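Local coordinates for FMN-dependent nitronate monooxygenase (Shewanella oneidensis, PDB 5LSM), which probably uses flavin mononucleotide and molecular oxygen to oxidise propionate 3-nitronate to 3-oxopropanoate, detoxifying the nitronate, at residues Ala305-Ala310 with Trp317-Leu322. Residues are numbered along the deposited sequence; the frame is centred on the assembly and turned at random.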
ATOM      1  N   ALA A 305      -0.462 -21.463 -19.912  1.00 35.27           N
ATOM      2  CA  ALA A 305       0.900 -21.679 -20.421  1.00 34.01           C
ATOM      3  C   ALA A 305       0.973 -21.535 -21.944  1.00 32.93           C
ATOM      4  O   ALA A 305       1.809 -20.801 -22.453  1.00 36.59           O
ATOM      5  CB  ALA A 305       1.420 -23.048 -19.993  1.00 33.19           C
ATOM      6  N   GLY A 306       0.090 -22.237 -22.659  1.00 36.81           N
ATOM      7  CA  GLY A 306       0.015 -22.157 -24.122  1.00 33.44           C
ATOM      8  C   GLY A 306      -0.284 -20.761 -24.666  1.00 36.10           C
ATOM      9  O   GLY A 306       0.379 -20.299 -25.605  1.00 36.29           O
ATOM     10  N   LEU A 307      -1.301 -20.103 -24.101  1.00 38.02           N
ATOM     11  CA  LEU A 307      -1.693 -18.742 -24.517  1.00 36.51           C
ATOM     12  C   LEU A 307      -0.525 -17.767 -24.408  1.00 37.35           C
ATOM     13  O   LEU A 307      -0.200 -17.025 -25.348  1.00 33.43           O
ATOM     14  CB  LEU A 307      -2.835 -18.246 -23.640  1.00 36.97           C
ATOM     15  CG  LEU A 307      -4.197 -18.829 -23.987  1.00 42.78           C
ATOM     16  CD1 LEU A 307      -5.128 -18.782 -22.786  1.00 45.64           C
ATOM     17  CD2 LEU A 307      -4.804 -18.072 -25.159  1.00 43.70           C
ATOM     18  N   ARG A 308       0.080 -17.766 -23.229  1.00 37.82           N
ATOM     19  CA  ARG A 308       1.289 -17.025 -22.978  1.00 42.88           C
ATOM     20  C   ARG A 308       2.345 -17.250 -24.049  1.00 41.39           C
ATOM     21  O   ARG A 308       2.888 -16.295 -24.596  1.00 45.31           O
ATOM     22  CB  ARG A 308       1.869 -17.424 -21.631  1.00 42.77           C
ATOM     23  CG  ARG A 308       3.235 -16.817 -21.385  1.00 41.15           C
ATOM     24  CD  ARG A 308       3.811 -17.334 -20.094  1.00 42.65           C
ATOM     25  NE  ARG A 308       5.038 -16.634 -19.786  1.00 43.26           N
ATOM     26  CZ  ARG A 308       5.798 -16.892 -18.736  1.00 43.63           C
ATOM     27  NH1 ARG A 308       5.447 -17.840 -17.870  1.00 44.28           N
ATOM     28  NH2 ARG A 308       6.888 -16.173 -18.537  1.00 45.38           N
ATOM     29  N   THR A 309       2.698 -18.513 -24.269  1.00 40.55           N
ATOM     30  CA  THR A 309       3.691 -18.870 -25.273  1.00 39.33           C
ATOM     31  C   THR A 309       3.335 -18.321 -26.637  1.00 38.29           C
ATOM     32  O   THR A 309       4.177 -17.710 -27.302  1.00 40.78           O
ATOM     33  CB  THR A 309       3.823 -20.390 -25.410  1.00 39.91           C
ATOM     34  OG1 THR A 309       4.158 -20.941 -24.138  1.00 36.88           O
ATOM     35  CG2 THR A 309       4.903 -20.754 -26.448  1.00 34.35           C
ATOM     36  N   ALA A 310       2.092 -18.567 -27.053  1.00 36.80           N
ATOM     37  CA  ALA A 310       1.596 -18.110 -28.358  1.00 40.42           C
ATOM     38  C   ALA A 310       1.639 -16.593 -28.472  1.00 44.11           C
ATOM     39  O   ALA A 310       2.042 -16.059 -29.500  1.00 49.06           O
ATOM     40  CB  ALA A 310       0.171 -18.596 -28.589  1.00 39.78           C
ATOM     41  N   TRP A 317       2.449  -8.943 -24.884  1.00 49.00           N
ATOM     42  CA  TRP A 317       2.596  -9.316 -23.482  1.00 44.05           C
ATOM     43  C   TRP A 317       1.249  -9.592 -22.801  1.00 41.32           C
ATOM     44  O   TRP A 317       1.192  -9.750 -21.585  1.00 38.99           O
ATOM     45  CB  TRP A 317       3.462  -8.294 -22.710  1.00 45.98           C
ATOM     46  CG  TRP A 317       2.941  -6.865 -22.580  1.00 40.33           C
ATOM     47  CD1 TRP A 317       1.748  -6.477 -22.063  1.00 39.41           C
ATOM     48  CD2 TRP A 317       3.695  -5.650 -22.784  1.00 35.05           C
ATOM     49  NE1 TRP A 317       1.678  -5.099 -22.001  1.00 37.59           N
ATOM     50  CE2 TRP A 317       2.867  -4.574 -22.421  1.00 32.71           C
ATOM     51  CE3 TRP A 317       4.975  -5.374 -23.262  1.00 36.34           C
ATOM     52  CZ2 TRP A 317       3.258  -3.243 -22.558  1.00 36.60           C
ATOM     53  CZ3 TRP A 317       5.365  -4.043 -23.402  1.00 35.59           C
ATOM     54  CH2 TRP A 317       4.506  -2.999 -23.047  1.00 36.26           C
ATOM     55  N   ASP A 318       0.215  -9.831 -23.616  1.00 43.16           N
ATOM     56  CA  ASP A 318      -1.186  -9.885 -23.158  1.00 41.32           C
ATOM     57  C   ASP A 318      -1.486 -11.041 -22.197  1.00 37.49           C
ATOM     58  O   ASP A 318      -2.439 -10.971 -21.436  1.00 40.83           O
ATOM     59  CB  ASP A 318      -2.159  -9.968 -24.364  1.00 48.87           C
ATOM     60  CG  ASP A 318      -2.114  -8.708 -25.271  1.00 56.54           C
ATOM     61  OD1 ASP A 318      -1.196  -7.875 -25.103  1.00 55.68           O
ATOM     62  OD2 ASP A 318      -2.975  -8.575 -26.179  1.00 58.46           O
ATOM     63  N   PHE A 319      -0.707 -12.115 -22.246  1.00 38.23           N
ATOM     64  CA  PHE A 319      -0.987 -13.280 -21.402  1.00 39.37           C
ATOM     65  C   PHE A 319       0.229 -13.670 -20.553  1.00 37.26           C
ATOM     66  O   PHE A 319       0.420 -14.836 -20.230  1.00 33.82           O
ATOM     67  CB  PHE A 319      -1.476 -14.459 -22.264  1.00 41.24           C
ATOM     68  CG  PHE A 319      -2.837 -14.243 -22.859  1.00 43.45           C
ATOM     69  CD1 PHE A 319      -3.977 -14.607 -22.162  1.00 48.96           C
ATOM     70  CD2 PHE A 319      -2.982 -13.570 -24.058  1.00 51.07           C
ATOM     71  CE1 PHE A 319      -5.233 -14.343 -22.670  1.00 50.57           C
ATOM     72  CE2 PHE A 319      -4.232 -13.294 -24.574  1.00 48.08           C
ATOM     73  CZ  PHE A 319      -5.359 -13.688 -23.882  1.00 56.24           C
ATOM     74  N   SER A 320       1.039 -12.682 -20.182  1.00 36.60           N
ATOM     75  CA  SER A 320       2.259 -12.947 -19.425  1.00 37.66           C
ATOM     76  C   SER A 320       2.104 -12.529 -17.950  1.00 38.56           C
ATOM     77  O   SER A 320       1.492 -11.506 -17.656  1.00 30.99           O
ATOM     78  CB  SER A 320       3.437 -12.211 -20.052  1.00 37.18           C
ATOM     79  OG  SER A 320       3.721 -12.697 -21.352  1.00 43.97           O
ATOM     80  N   PRO A 321       2.662 -13.324 -17.023  1.00 35.00           N
ATOM     81  CA  PRO A 321       2.851 -12.874 -15.651  1.00 33.47           C
ATOM     82  C   PRO A 321       4.034 -11.900 -15.538  1.00 34.85           C
ATOM     83  O   PRO A 321       5.192 -12.313 -15.485  1.00 39.08           O
ATOM     84  CB  PRO A 321       3.134 -14.175 -14.902  1.00 33.57           C
ATOM     85  CG  PRO A 321       3.838 -15.016 -15.904  1.00 33.38           C
ATOM     86  CD  PRO A 321       3.158 -14.698 -17.219  1.00 34.27           C
ATOM     87  N   LEU A 322       3.732 -10.610 -15.526  1.00 33.24           N
ATOM     88  CA  LEU A 322       4.746  -9.588 -15.594  1.00 28.29           C
ATOM     89  C   LEU A 322       4.991  -9.076 -14.182  1.00 28.98           C
ATOM     90  O   LEU A 322       4.605  -7.974 -13.831  1.00 26.94           O
ATOM     91  CB  LEU A 322       4.259  -8.457 -16.494  1.00 31.03           C
ATOM     92  CG  LEU A 322       3.996  -8.772 -17.965  1.00 29.27           C
ATOM     93  CD1 LEU A 322       3.234  -7.621 -18.598  1.00 27.20           C
ATOM     94  CD2 LEU A 322       5.317  -8.984 -18.686  1.00 31.25           C
TER
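Arg308 lies against Phe319, Ser320 and Pro321, and its side chain is a worked example of how an arginine can serve as apolar stem and charged head at once. Its CB meets the backbone oxygen of the loop, with Arg308 CB 3.3 Å from Phe319 O. Arg308 CG keeps near that oxygen and comes 4.1 Å from Ser320 OG. With CG anti to the backbone N (chi1 173°) and the chain extended from there, the stem runs past Ser320 to the proline. Arg308 CD is 4.0 Å from Pro321 CD, and NE comes closer to the same carbon. At the tip, Pro321 CD sits 3.6 Å above the guanidinium plane, over its centre, while Pro321 CG lies 3.8 Å from Arg308 NH1; the two side chains cross at about a right angle. Beside this, Leu307 CB packs 4.1 Å from Phe319 CG, and both residues also reach helix 91-97, where Tyr93 meets the Phe319 ring edge-to-face.

The contact folds the chain following helix 301-313 back onto that helix, on the periphery of the TIM-barrel-type fold; the side chain of Pro321 is about 8 Å from the bound FMN. Glu312, one turn further along the helix, forms a salt bridge with Arg308 NE and a hydrogen bond with Ser320 OG. An alanine in place of Arg308 would probably take away the cover over this side of the proline and deprive Glu312 of its positive mate. Between the two segments themselves the attraction is mainly van der Waals, the guanidinium offering the proline a flat face while its NE pairs with the Glu312 carboxylate. Polar linkage of helix to loop passes through Glu312, whose charge is probably stabilised by the nearby arginine.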